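Local coordinates for RagA protein (Porphyromonas gingivalis, PDB 6SLN), which is a TonB-dependent receptor of the outer membrane that probably takes up substrates through a plugged beta-barrel, with energy passed on by TonB, at residues I161-Q166 and I206-G211; T133-P138 and N981-S986; D862-V867 and R928-K933. All blocks are in the same frame, centred on the assembly; numbering follows the deposited sequence.

Interaction 1: I161-Q166 and I206-G211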
ATOM      1  N   ILE A 161      21.596  -8.583  21.886  1.00 51.48           N
ATOM      2  CA  ILE A 161      21.457  -7.417  22.746  1.00 51.66           C
ATOM      3  C   ILE A 161      22.574  -6.423  22.434  1.00 58.23           C
ATOM      4  O   ILE A 161      23.756  -6.732  22.622  1.00 61.78           O
ATOM      5  CB  ILE A 161      21.475  -7.834  24.227  1.00 48.12           C
ATOM      6  CG1 ILE A 161      20.341  -8.833  24.457  1.00 53.48           C
ATOM      7  CG2 ILE A 161      21.310  -6.642  25.135  1.00 47.01           C
ATOM      8  CD1 ILE A 161      20.214  -9.327  25.844  1.00 58.81           C
ATOM      9  N   VAL A 162      22.199  -5.231  21.960  1.00 57.47           N
ATOM     10  CA  VAL A 162      23.131  -4.140  21.659  1.00 48.89           C
ATOM     11  C   VAL A 162      22.963  -3.064  22.721  1.00 44.80           C
ATOM     12  O   VAL A 162      21.901  -2.437  22.822  1.00 42.56           O
ATOM     13  CB  VAL A 162      22.895  -3.549  20.258  1.00 47.64           C
ATOM     14  CG1 VAL A 162      23.998  -2.571  19.902  1.00 45.11           C
ATOM     15  CG2 VAL A 162      22.784  -4.647  19.210  1.00 46.04           C
ATOM     16  N   ASP A 163      24.001  -2.868  23.529  1.00 48.06           N
ATOM     17  CA  ASP A 163      24.026  -1.826  24.557  1.00 47.45           C
ATOM     18  C   ASP A 163      22.768  -1.822  25.414  1.00 50.15           C
ATOM     19  O   ASP A 163      22.381  -0.792  25.964  1.00 53.53           O
ATOM     20  CB  ASP A 163      24.248  -0.456  23.937  1.00 38.98           C
ATOM     21  CG  ASP A 163      25.686  -0.239  23.533  1.00 52.56           C
ATOM     22  OD1 ASP A 163      26.601  -0.502  24.349  1.00 57.72           O
ATOM     23  OD2 ASP A 163      25.900   0.193  22.387  1.00 59.56           O
ATOM     24  N   GLY A 164      22.114  -2.969  25.527  1.00 47.47           N
ATOM     25  CA  GLY A 164      20.995  -3.135  26.420  1.00 36.57           C
ATOM     26  C   GLY A 164      19.664  -3.329  25.743  1.00 46.63           C
ATOM     27  O   GLY A 164      18.667  -3.535  26.447  1.00 55.49           O
ATOM     28  N   MET A 165      19.587  -3.272  24.417  1.00 46.69           N
ATOM     29  CA  MET A 165      18.307  -3.457  23.752  1.00 47.38           C
ATOM     30  C   MET A 165      18.289  -4.707  22.891  1.00 49.82           C
ATOM     31  O   MET A 165      19.148  -4.886  22.017  1.00 51.77           O
ATOM     32  CB  MET A 165      17.926  -2.249  22.908  1.00 53.03           C
ATOM     33  CG  MET A 165      16.912  -1.402  23.628  1.00 62.35           C
ATOM     34  SD  MET A 165      15.946  -0.473  22.480  1.00 56.29           S
ATOM     35  CE  MET A 165      15.097  -1.767  21.642  1.00 31.91           C
ATOM     36  N   GLN A 166      17.297  -5.561  23.145  1.00 43.31           N
ATOM     37  CA  GLN A 166      16.982  -6.651  22.240  1.00 46.79           C
ATOM     38  C   GLN A 166      16.881  -6.119  20.823  1.00 49.86           C
ATOM     39  O   GLN A 166      15.998  -5.314  20.512  1.00 58.97           O
ATOM     40  CB  GLN A 166      15.665  -7.313  22.650  1.00 52.94           C
ATOM     41  CG  GLN A 166      15.712  -8.094  23.930  1.00 59.42           C
ATOM     42  CD  GLN A 166      14.520  -9.008  24.065  1.00 63.10           C
ATOM     43  OE1 GLN A 166      13.892  -9.381  23.062  1.00 59.00           O
ATOM     44  NE2 GLN A 166      14.191  -9.379  25.304  1.00 59.35           N
ATOM     45  N   ILE A 206      26.379  -7.220  22.444  1.00 52.32           N
ATOM     46  CA  ILE A 206      27.258  -6.354  21.665  1.00 54.92           C
ATOM     47  C   ILE A 206      27.321  -4.999  22.360  1.00 55.03           C
ATOM     48  O   ILE A 206      26.287  -4.363  22.584  1.00 47.27           O
ATOM     49  CB  ILE A 206      26.765  -6.202  20.217  1.00 50.69           C
ATOM     50  CG1 ILE A 206      26.691  -7.569  19.528  1.00 48.65           C
ATOM     51  CG2 ILE A 206      27.666  -5.245  19.447  1.00 54.46           C
ATOM     52  CD1 ILE A 206      26.079  -7.527  18.141  1.00 37.71           C
ATOM     53  N   GLN A 207      28.521  -4.545  22.708  1.00 58.90           N
ATOM     54  CA  GLN A 207      28.678  -3.236  23.324  1.00 61.98           C
ATOM     55  C   GLN A 207      29.442  -2.317  22.385  1.00 59.54           C
ATOM     56  O   GLN A 207      30.601  -2.589  22.050  1.00 60.58           O
ATOM     57  CB  GLN A 207      29.390  -3.320  24.670  1.00 66.36           C
ATOM     58  CG  GLN A 207      29.302  -2.011  25.406  1.00 80.20           C
ATOM     59  CD  GLN A 207      30.035  -2.037  26.715  1.00 92.23           C
ATOM     60  OE1 GLN A 207      30.602  -3.063  27.100  1.00 92.68           O
ATOM     61  NE2 GLN A 207      30.035  -0.904  27.416  1.00 98.12           N
ATOM     62  N   THR A 208      28.802  -1.219  22.001  1.00 52.88           N
ATOM     63  CA  THR A 208      29.387  -0.245  21.099  1.00 52.30           C
ATOM     64  C   THR A 208      30.371   0.666  21.843  1.00 53.74           C
ATOM     65  O   THR A 208      30.481   0.644  23.069  1.00 56.31           O
ATOM     66  CB  THR A 208      28.282   0.567  20.413  1.00 50.74           C
ATOM     67  OG1 THR A 208      27.610   1.393  21.375  1.00 49.66           O
ATOM     68  CG2 THR A 208      27.252  -0.356  19.745  1.00 40.04           C
ATOM     69  N   LYS A 209      31.096   1.479  21.080  1.00 58.33           N
ATOM     70  CA  LYS A 209      32.220   2.223  21.630  1.00 63.69           C
ATOM     71  C   LYS A 209      31.778   3.534  22.268  1.00 72.92           C
ATOM     72  O   LYS A 209      30.844   4.197  21.808  1.00 73.88           O
ATOM     73  CB  LYS A 209      33.251   2.520  20.542  1.00 63.85           C
ATOM     74  CG  LYS A 209      34.068   1.319  20.112  1.00 66.10           C
ATOM     75  CD  LYS A 209      34.714   1.531  18.744  1.00 63.10           C
ATOM     76  CE  LYS A 209      35.832   0.512  18.497  1.00 61.63           C
ATOM     77  NZ  LYS A 209      36.152   0.306  17.049  1.00 54.44           N
ATOM     78  N   LYS A 210      32.474   3.905  23.340  1.00 76.23           N
ATOM     79  CA  LYS A 210      32.349   5.202  23.986  1.00 78.71           C
ATOM     80  C   LYS A 210      33.675   5.940  23.854  1.00 74.73           C
ATOM     81  O   LYS A 210      34.731   5.331  23.666  1.00 84.50           O
ATOM     82  CB  LYS A 210      31.974   5.068  25.472  1.00 81.81           C
ATOM     83  CG  LYS A 210      31.055   3.899  25.796  1.00 88.11           C
ATOM     84  CD  LYS A 210      29.712   3.990  25.070  1.00 90.13           C
ATOM     85  CE  LYS A 210      28.719   2.952  25.595  1.00 90.03           C
ATOM     86  NZ  LYS A 210      27.824   2.489  24.500  1.00 86.57           N
ATOM     87  N   GLY A 211      33.627   7.262  23.973  1.00 61.92           N
ATOM     88  CA  GLY A 211      34.838   8.053  23.831  1.00 62.00           C
ATOM     89  C   GLY A 211      35.722   8.009  25.068  1.00 68.69           C
ATOM     90  O   GLY A 211      35.275   8.299  26.183  1.00 67.00           O
TER

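Interaction 2: T133-P138 and N981-S986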
ATOM      1  N   THR A 133      26.499 -19.972   8.236  1.00 50.92           N
ATOM      2  CA  THR A 133      25.720 -19.267   7.225  1.00 50.95           C
ATOM      3  C   THR A 133      25.575 -20.191   6.029  1.00 50.65           C
ATOM      4  O   THR A 133      26.579 -20.610   5.442  1.00 56.11           O
ATOM      5  CB  THR A 133      26.400 -17.964   6.811  1.00 51.21           C
ATOM      6  OG1 THR A 133      27.005 -17.354   7.960  1.00 56.66           O
ATOM      7  CG2 THR A 133      25.387 -17.016   6.195  1.00 45.26           C
ATOM      8  N   THR A 134      24.339 -20.526   5.684  1.00 44.37           N
ATOM      9  CA  THR A 134      24.073 -21.557   4.693  1.00 43.07           C
ATOM     10  C   THR A 134      23.926 -21.011   3.281  1.00 51.86           C
ATOM     11  O   THR A 134      23.608 -21.780   2.366  1.00 56.91           O
ATOM     12  CB  THR A 134      22.810 -22.324   5.079  1.00 45.56           C
ATOM     13  OG1 THR A 134      21.782 -21.394   5.431  1.00 44.13           O
ATOM     14  CG2 THR A 134      23.079 -23.240   6.285  1.00 40.00           C
ATOM     15  N   SER A 135      24.122 -19.709   3.088  1.00 49.22           N
ATOM     16  CA  SER A 135      24.030 -19.091   1.777  1.00 46.17           C
ATOM     17  C   SER A 135      25.042 -17.955   1.728  1.00 54.70           C
ATOM     18  O   SER A 135      25.243 -17.238   2.712  1.00 56.75           O
ATOM     19  CB  SER A 135      22.606 -18.585   1.479  1.00 38.21           C
ATOM     20  OG  SER A 135      22.523 -17.950   0.206  1.00 39.60           O
ATOM     21  N   GLY A 136      25.713 -17.839   0.592  1.00 52.86           N
ATOM     22  CA  GLY A 136      26.643 -16.754   0.368  1.00 49.64           C
ATOM     23  C   GLY A 136      25.982 -15.494  -0.099  1.00 45.20           C
ATOM     24  O   GLY A 136      26.647 -14.491  -0.362  1.00 44.48           O
ATOM     25  N   ASP A 137      24.666 -15.547  -0.227  1.00 45.05           N
ATOM     26  CA  ASP A 137      23.874 -14.375  -0.541  1.00 46.38           C
ATOM     27  C   ASP A 137      24.215 -13.231   0.423  1.00 49.96           C
ATOM     28  O   ASP A 137      24.205 -13.435   1.644  1.00 51.25           O
ATOM     29  CB  ASP A 137      22.402 -14.762  -0.448  1.00 36.57           C
ATOM     30  CG  ASP A 137      21.480 -13.657  -0.859  1.00 37.37           C
ATOM     31  OD1 ASP A 137      21.539 -12.564  -0.225  1.00 37.77           O
ATOM     32  OD2 ASP A 137      20.671 -13.909  -1.787  1.00 39.72           O
ATOM     33  N   PRO A 138      24.523 -12.031  -0.080  1.00 48.31           N
ATOM     34  CA  PRO A 138      24.965 -10.952   0.823  1.00 46.05           C
ATOM     35  C   PRO A 138      23.959 -10.611   1.901  1.00 51.29           C
ATOM     36  O   PRO A 138      24.352 -10.055   2.932  1.00 53.26           O
ATOM     37  CB  PRO A 138      25.189  -9.760  -0.119  1.00 47.32           C
ATOM     38  CG  PRO A 138      25.226 -10.331  -1.470  1.00 49.06           C
ATOM     39  CD  PRO A 138      24.401 -11.577  -1.470  1.00 46.75           C
ATOM     40  N   ASN A 981      21.069 -26.839  -4.684  1.00 40.36           N
ATOM     41  CA  ASN A 981      21.263 -25.592  -5.415  1.00 37.85           C
ATOM     42  C   ASN A 981      21.815 -24.492  -4.511  1.00 41.99           C
ATOM     43  O   ASN A 981      21.171 -23.453  -4.306  1.00 39.29           O
ATOM     44  CB  ASN A 981      19.963 -25.137  -6.089  1.00 40.69           C
ATOM     45  CG  ASN A 981      20.190 -23.958  -7.046  1.00 45.55           C
ATOM     46  OD1 ASN A 981      21.230 -23.869  -7.711  1.00 38.53           O
ATOM     47  ND2 ASN A 981      19.235 -23.045  -7.096  1.00 48.54           N
ATOM     48  N   GLN A 982      23.007 -24.712  -3.967  1.00 41.71           N
ATOM     49  CA  GLN A 982      23.560 -23.779  -3.002  1.00 42.55           C
ATOM     50  C   GLN A 982      23.902 -22.445  -3.650  1.00 46.96           C
ATOM     51  O   GLN A 982      24.393 -22.387  -4.781  1.00 44.45           O
ATOM     52  CB  GLN A 982      24.804 -24.369  -2.349  1.00 42.05           C
ATOM     53  CG  GLN A 982      24.621 -25.770  -1.811  1.00 39.18           C
ATOM     54  CD  GLN A 982      25.957 -26.405  -1.459  1.00 45.61           C
ATOM     55  OE1 GLN A 982      26.895 -26.394  -2.266  1.00 50.48           O
ATOM     56  NE2 GLN A 982      26.058 -26.951  -0.251  1.00 39.09           N
ATOM     57  N   TYR A 983      23.598 -21.366  -2.935  1.00 50.70           N
ATOM     58  CA  TYR A 983      24.276 -20.096  -3.141  1.00 47.53           C
ATOM     59  C   TYR A 983      25.533 -20.184  -2.281  1.00 49.62           C
ATOM     60  O   TYR A 983      25.467 -19.957  -1.069  1.00 61.14           O
ATOM     61  CB  TYR A 983      23.378 -18.908  -2.751  1.00 40.03           C
ATOM     62  CG  TYR A 983      23.864 -17.562  -3.256  1.00 38.20           C
ATOM     63  CD1 TYR A 983      25.219 -17.216  -3.193  1.00 32.73           C
ATOM     64  CD2 TYR A 983      22.979 -16.641  -3.795  1.00 31.61           C
ATOM     65  CE1 TYR A 983      25.678 -15.994  -3.653  1.00 35.80           C
ATOM     66  CE2 TYR A 983      23.435 -15.404  -4.277  1.00 45.72           C
ATOM     67  CZ  TYR A 983      24.792 -15.086  -4.202  1.00 43.13           C
ATOM     68  OH  TYR A 983      25.272 -13.870  -4.664  1.00 39.52           O
ATOM     69  N   PRO A 984      26.678 -20.551  -2.846  1.00 47.82           N
ATOM     70  CA  PRO A 984      27.841 -20.869  -2.005  1.00 45.51           C
ATOM     71  C   PRO A 984      28.338 -19.639  -1.262  1.00 44.88           C
ATOM     72  O   PRO A 984      28.149 -18.504  -1.702  1.00 49.26           O
ATOM     73  CB  PRO A 984      28.885 -21.366  -3.012  1.00 49.80           C
ATOM     74  CG  PRO A 984      28.125 -21.583  -4.324  1.00 42.26           C
ATOM     75  CD  PRO A 984      26.972 -20.658  -4.288  1.00 40.53           C
ATOM     76  N   ASN A 985      28.961 -19.864  -0.109  1.00 37.54           N
ATOM     77  CA  ASN A 985      29.668 -18.766   0.528  1.00 44.24           C
ATOM     78  C   ASN A 985      30.782 -18.289  -0.391  1.00 51.96           C
ATOM     79  O   ASN A 985      31.206 -18.984  -1.319  1.00 54.36           O
ATOM     80  CB  ASN A 985      30.255 -19.176   1.878  1.00 54.44           C
ATOM     81  CG  ASN A 985      29.233 -19.114   3.001  1.00 61.86           C
ATOM     82  OD1 ASN A 985      28.729 -18.042   3.352  1.00 62.01           O
ATOM     83  ND2 ASN A 985      28.921 -20.272   3.572  1.00 63.01           N
ATOM     84  N   SER A 986      31.252 -17.080  -0.136  1.00 53.86           N
ATOM     85  CA  SER A 986      32.157 -16.426  -1.059  1.00 41.81           C
ATOM     86  C   SER A 986      33.552 -16.343  -0.467  1.00 43.96           C
ATOM     87  O   SER A 986      33.762 -16.524   0.736  1.00 50.50           O
ATOM     88  CB  SER A 986      31.654 -15.029  -1.405  1.00 41.55           C
ATOM     89  OG  SER A 986      31.293 -14.345  -0.223  1.00 50.78           O
TER
HETATM   90  O   HOH W   1      22.819 -21.897  -0.253  1.00 46.94           O
HETATM   91  O   HOH W   2      28.360 -13.495   1.262  1.00 37.95           O

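Interaction 3: D862-V867 and R928-K933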
ATOM      1  N   ASP A 862      42.640 -16.490  11.161  1.00 77.02           N
ATOM      2  CA  ASP A 862      41.534 -16.973  11.974  1.00 76.17           C
ATOM      3  C   ASP A 862      40.977 -18.217  11.287  1.00 70.62           C
ATOM      4  O   ASP A 862      40.457 -18.136  10.168  1.00 68.47           O
ATOM      5  CB  ASP A 862      40.477 -15.884  12.154  1.00 76.69           C
ATOM      6  CG  ASP A 862      40.909 -14.813  13.142  1.00 84.42           C
ATOM      7  OD1 ASP A 862      41.675 -13.913  12.747  1.00 90.42           O
ATOM      8  OD2 ASP A 862      40.488 -14.867  14.315  1.00 89.75           O
ATOM      9  N   PHE A 863      41.120 -19.364  11.943  1.00 64.78           N
ATOM     10  CA  PHE A 863      40.547 -20.617  11.482  1.00 63.67           C
ATOM     11  C   PHE A 863      39.344 -21.008  12.327  1.00 62.13           C
ATOM     12  O   PHE A 863      39.204 -20.611  13.487  1.00 57.34           O
ATOM     13  CB  PHE A 863      41.542 -21.766  11.558  1.00 63.19           C
ATOM     14  CG  PHE A 863      42.720 -21.620  10.681  1.00 61.29           C
ATOM     15  CD1 PHE A 863      43.770 -20.805  11.047  1.00 58.98           C
ATOM     16  CD2 PHE A 863      42.814 -22.360   9.522  1.00 59.83           C
ATOM     17  CE1 PHE A 863      44.873 -20.707  10.259  1.00 59.81           C
ATOM     18  CE2 PHE A 863      43.909 -22.262   8.726  1.00 56.48           C
ATOM     19  CZ  PHE A 863      44.943 -21.431   9.091  1.00 59.38           C
ATOM     20  N   ALA A 864      38.515 -21.860  11.733  1.00 60.24           N
ATOM     21  CA  ALA A 864      37.298 -22.367  12.341  1.00 55.31           C
ATOM     22  C   ALA A 864      36.976 -23.707  11.693  1.00 53.55           C
ATOM     23  O   ALA A 864      37.285 -23.933  10.517  1.00 47.94           O
ATOM     24  CB  ALA A 864      36.139 -21.380  12.155  1.00 42.37           C
ATOM     25  N   TYR A 865      36.349 -24.597  12.456  1.00 52.58           N
ATOM     26  CA  TYR A 865      35.988 -25.883  11.879  1.00 56.39           C
ATOM     27  C   TYR A 865      34.664 -26.397  12.436  1.00 61.95           C
ATOM     28  O   TYR A 865      34.205 -26.008  13.519  1.00 57.86           O
ATOM     29  CB  TYR A 865      37.094 -26.922  12.087  1.00 52.74           C
ATOM     30  CG  TYR A 865      37.561 -27.070  13.509  1.00 51.75           C
ATOM     31  CD1 TYR A 865      38.572 -26.265  14.012  1.00 54.31           C
ATOM     32  CD2 TYR A 865      37.016 -28.036  14.339  1.00 55.85           C
ATOM     33  CE1 TYR A 865      39.013 -26.404  15.312  1.00 57.89           C
ATOM     34  CE2 TYR A 865      37.452 -28.186  15.644  1.00 57.71           C
ATOM     35  CZ  TYR A 865      38.449 -27.371  16.120  1.00 59.39           C
ATOM     36  OH  TYR A 865      38.867 -27.514  17.414  1.00 60.63           O
ATOM     37  N   ILE A 866      34.051 -27.275  11.648  1.00 60.48           N
ATOM     38  CA  ILE A 866      32.792 -27.929  11.960  1.00 52.16           C
ATOM     39  C   ILE A 866      32.992 -29.399  11.610  1.00 55.95           C
ATOM     40  O   ILE A 866      33.034 -29.756  10.430  1.00 56.55           O
ATOM     41  CB  ILE A 866      31.618 -27.320  11.180  1.00 45.44           C
ATOM     42  CG1 ILE A 866      31.423 -25.859  11.574  1.00 50.14           C
ATOM     43  CG2 ILE A 866      30.340 -28.102  11.397  1.00 40.76           C
ATOM     44  CD1 ILE A 866      30.825 -25.670  12.947  1.00 60.75           C
ATOM     45  N   VAL A 867      33.135 -30.243  12.627  1.00 59.89           N
ATOM     46  CA  VAL A 867      33.437 -31.663  12.467  1.00 60.33           C
ATOM     47  C   VAL A 867      32.221 -32.482  12.875  1.00 58.52           C
ATOM     48  O   VAL A 867      31.555 -32.171  13.866  1.00 53.33           O
ATOM     49  CB  VAL A 867      34.666 -32.067  13.303  1.00 56.84           C
ATOM     50  CG1 VAL A 867      34.971 -33.546  13.126  1.00 50.12           C
ATOM     51  CG2 VAL A 867      35.866 -31.210  12.925  1.00 55.36           C
ATOM     52  N   ARG A 928      37.851 -24.075   7.709  1.00 58.37           N
ATOM     53  CA  ARG A 928      37.870 -22.887   6.870  1.00 52.01           C
ATOM     54  C   ARG A 928      38.851 -21.881   7.445  1.00 55.92           C
ATOM     55  O   ARG A 928      38.746 -21.501   8.617  1.00 62.15           O
ATOM     56  CB  ARG A 928      36.479 -22.275   6.752  1.00 47.71           C
ATOM     57  CG  ARG A 928      36.268 -21.525   5.451  1.00 49.41           C
ATOM     58  CD  ARG A 928      34.796 -21.571   5.078  1.00 53.49           C
ATOM     59  NE  ARG A 928      34.548 -22.426   3.932  1.00 60.94           N
ATOM     60  CZ  ARG A 928      33.345 -22.790   3.505  1.00 56.02           C
ATOM     61  NH1 ARG A 928      32.257 -22.377   4.138  1.00 38.45           N
ATOM     62  NH2 ARG A 928      33.237 -23.574   2.430  1.00 63.72           N
ATOM     63  N   LEU A 929      39.814 -21.473   6.632  1.00 54.61           N
ATOM     64  CA  LEU A 929      40.606 -20.292   6.942  1.00 51.10           C
ATOM     65  C   LEU A 929      39.673 -19.111   6.770  1.00 48.12           C
ATOM     66  O   LEU A 929      39.424 -18.666   5.652  1.00 57.24           O
ATOM     67  CB  LEU A 929      41.820 -20.197   6.026  1.00 48.21           C
ATOM     68  CG  LEU A 929      42.717 -18.981   6.226  1.00 57.67           C
ATOM     69  CD1 LEU A 929      43.039 -18.786   7.696  1.00 60.08           C
ATOM     70  CD2 LEU A 929      43.994 -19.110   5.403  1.00 60.53           C
ATOM     71  N   LYS A 930      39.097 -18.633   7.873  1.00 54.40           N
ATOM     72  CA  LYS A 930      38.071 -17.598   7.778  1.00 50.35           C
ATOM     73  C   LYS A 930      38.672 -16.236   7.483  1.00 50.44           C
ATOM     74  O   LYS A 930      38.124 -15.472   6.686  1.00 53.25           O
ATOM     75  CB  LYS A 930      37.255 -17.543   9.062  1.00 41.41           C
ATOM     76  CG  LYS A 930      36.255 -18.647   9.181  1.00 49.14           C
ATOM     77  CD  LYS A 930      34.883 -18.088   9.459  1.00 50.87           C
ATOM     78  CE  LYS A 930      34.137 -17.750   8.170  1.00 52.97           C
ATOM     79  NZ  LYS A 930      33.557 -18.963   7.539  1.00 73.91           N
ATOM     80  N   ASN A 931      39.809 -15.929   8.082  1.00 51.27           N
ATOM     81  CA  ASN A 931      40.381 -14.604   7.960  1.00 55.99           C
ATOM     82  C   ASN A 931      41.892 -14.732   7.895  1.00 64.67           C
ATOM     83  O   ASN A 931      42.495 -15.434   8.712  1.00 71.56           O
ATOM     84  CB  ASN A 931      39.950 -13.731   9.149  1.00 59.27           C
ATOM     85  CG  ASN A 931      40.531 -12.339   9.101  1.00 58.95           C
ATOM     86  OD1 ASN A 931      39.966 -11.448   8.476  1.00 58.79           O
ATOM     87  ND2 ASN A 931      41.657 -12.138   9.780  1.00 64.08           N
ATOM     88  N   LEU A 932      42.490 -14.086   6.905  1.00 67.35           N
ATOM     89  CA  LEU A 932      43.933 -13.916   6.833  1.00 57.02           C
ATOM     90  C   LEU A 932      44.185 -12.452   6.520  1.00 59.27           C
ATOM     91  O   LEU A 932      43.554 -11.888   5.617  1.00 54.30           O
ATOM     92  CB  LEU A 932      44.555 -14.838   5.779  1.00 45.89           C
ATOM     93  CG  LEU A 932      46.083 -14.949   5.747  1.00 51.71           C
ATOM     94  CD1 LEU A 932      46.644 -15.628   6.988  1.00 48.12           C
ATOM     95  CD2 LEU A 932      46.492 -15.693   4.492  1.00 47.44           C
ATOM     96  N   LYS A 933      45.060 -11.818   7.291  1.00 60.23           N
ATOM     97  CA  LYS A 933      45.263 -10.386   7.128  1.00 67.93           C
ATOM     98  C   LYS A 933      46.721 -10.041   7.369  1.00 73.92           C
ATOM     99  O   LYS A 933      47.268 -10.322   8.439  1.00 80.29           O
ATOM    100  CB  LYS A 933      44.354  -9.582   8.065  1.00 68.91           C
ATOM    101  CG  LYS A 933      44.554  -8.075   7.984  1.00 64.95           C
ATOM    102  CD  LYS A 933      43.837  -7.352   9.112  1.00 62.54           C
ATOM    103  CE  LYS A 933      42.465  -6.871   8.687  1.00 71.53           C
ATOM    104  NZ  LYS A 933      41.999  -5.677   9.466  1.00 76.76           N
TER

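Interaction 1: I161-Q166 and I206-G211
Val162 and Ile206 sit side by side in neighbouring parallel strands. Ile206 N donates to Ile161 O (2.7 Å), and one step on Asp163 N reaches Ile206 O (2.9 Å). This is the tightly packed end. The branched chains of Val162 and Ile206 fill the same face of the plug-domain sheet, where Phe180 and Met183 pack on Ile206 and Met175 packs on Val162. CG1 of Val162 also meets the methyl CG2 of Thr208 at 3.9 Å.

The other end is polar and partly open to solvent at Asp163, Gln207 and Lys210, though Thr208 is buried. Asp163 and Gly164 form the centre of a type I' turn from Val162 to Met165; aspartate tolerates the left-handed backbone there, and glycine suits the next position. With CG beside its own backbone N (chi1 -76°), Asp163 turns its carboxylate across to the strand end. Thr208 N donates to Asp163 OD2 (3.3 Å) on its syn side, and Lys210 NZ forms a salt bridge with Asp163 OD1 (3.2 Å) from above the carboxylate plane. The very short approach of the Thr208 hydroxyl to OD2 is doubtful. Lys210 NZ has a stronger partner in Asn368, and Asn354 bonds Thr208 OG1, both on barrel strands. The Asp163 charge is thus probably balanced by Lys210 and its carboxylate positioned by the N-H of Thr208, linking a plug turn to the chain that leads into the barrel.

Interaction 2: T133-P138 and N981-S986
Gly136 N donates to Tyr983 O at 2.7 Å, approaching from above the carbonyl plane (42° out of it) and not along a lone pair. At this point the two loops run so close that CA of Gly136 lies 3.6 Å from CA of Asn985, and the side on which a side chain would stand is taken by Pro984 O and Asn985; glycine suits the place. The amide of Asn985 supplies the second direct bond: ND2 gives a nearly straight bond to Thr133 O (3.0 Å), with Thr133 O close to the amide plane of Asn985, and ND2 also bonds Asp971. Water 1 joins the loops further, donating to Thr134 O and accepting from Tyr983 N (2.8 Å), while water 2 donates to Gly136 O.

A loop of the plug domain between strands 129-132 and 143-146 is here bonded to the segment that leads into the last barrel strand, 986-996. Within the plug loop Ser135 forms an ST turn: its OG, anti to the backbone N, accepts from Asp137 N at 3.2 Å. Asp137 N, its hydrogen given to Ser135 OG, lies over one face of the Tyr983 ring toward the rim, 3.4 Å from Tyr983 CD1, and CB of Asp137 makes a CH-pi contact, 4.1 Å from the ring centroid. The hydroxyl of Tyr983 bonds Ala340 N, and the carboxylate of Asp137 is shared between Thr139 through OD1 and Ala379 N through OD2.

Interaction 3: D862-V867 and R928-K933
The ring of Phe863 receives the methyl CD1 of Leu929 squarely over its centre, a CH-pi contact with CD1 3.6 Å from the ring centroid. Leu929 reaches there because its CG stands anti to the backbone N (chi1 179°), and chi2 then turns the CD1 branch toward Phe863. Phe863 is also stacked with Phe848 of strand 844-853; its flat face gives the Leu929 methyl a broad apolar surface.

The strands are antiparallel and pair regularly at Ala864 and Arg928, where Arg928 N meets Ala864 O at 2.9 Å in an almost straight bond. Between Phe863 and Asp862 the register slips by one residue. Two residues of 928-933, Lys930 and Asn931, stand opposite the single Asp862, which makes a classic beta bulge in the wall of the barrel of this TonB-dependent receptor. Asp862 O accepts from Asn931 N (3.1 Å) and, weakly, from Lys930 N (2.7 Å), while Asp862 N returns a bond to Asn931 O.

On the face opposite Phe863, Asp862 and Asn931 run alongside each other in one direction, Asn931 with CG opposite its backbone N (chi1 179°) and Asp862 with CG next to its own N (chi1 -75°), their CB atoms 3.7 Å apart. Their flat ends are steeply inclined to each other; ND2 of Asn931 makes only a weak bond to OD1 of Asp862, whose OD2 is bonded to Ser849.

Lys930 CG passes 4.0 Å from CB of the small Ala864, and the chain then bends through its later torsions to bring NZ to Gln123 of the plug and to Asn960. Arg928 also bends, at chi3, and its guanidinium group forms salt bridges to Asp971 and Glu973.

Overall arrangement
From the N terminus, the chain first passes through 133-138, whose partner 981-986 comes only near the C terminus; interaction 2 therefore closes a loop holding nearly the whole barrel. Inside it, interaction 1 closes a short loop of the plug, and interaction 3 later joins two neighbouring barrel strands across 60 intervening residues. Interaction 1 is complete before interaction 3 begins, both are nested in interaction 2, and none cross. Interaction 1 stands apart, its centre 29 Å from that of interaction 2 and 27 Å from that of interaction 3. Interactions 2 and 3 touch, Asn985 packing against Arg928, and Asp971 bonds both residues, so the plug loop, the segment leading into the last strand and the barrel wall meet there.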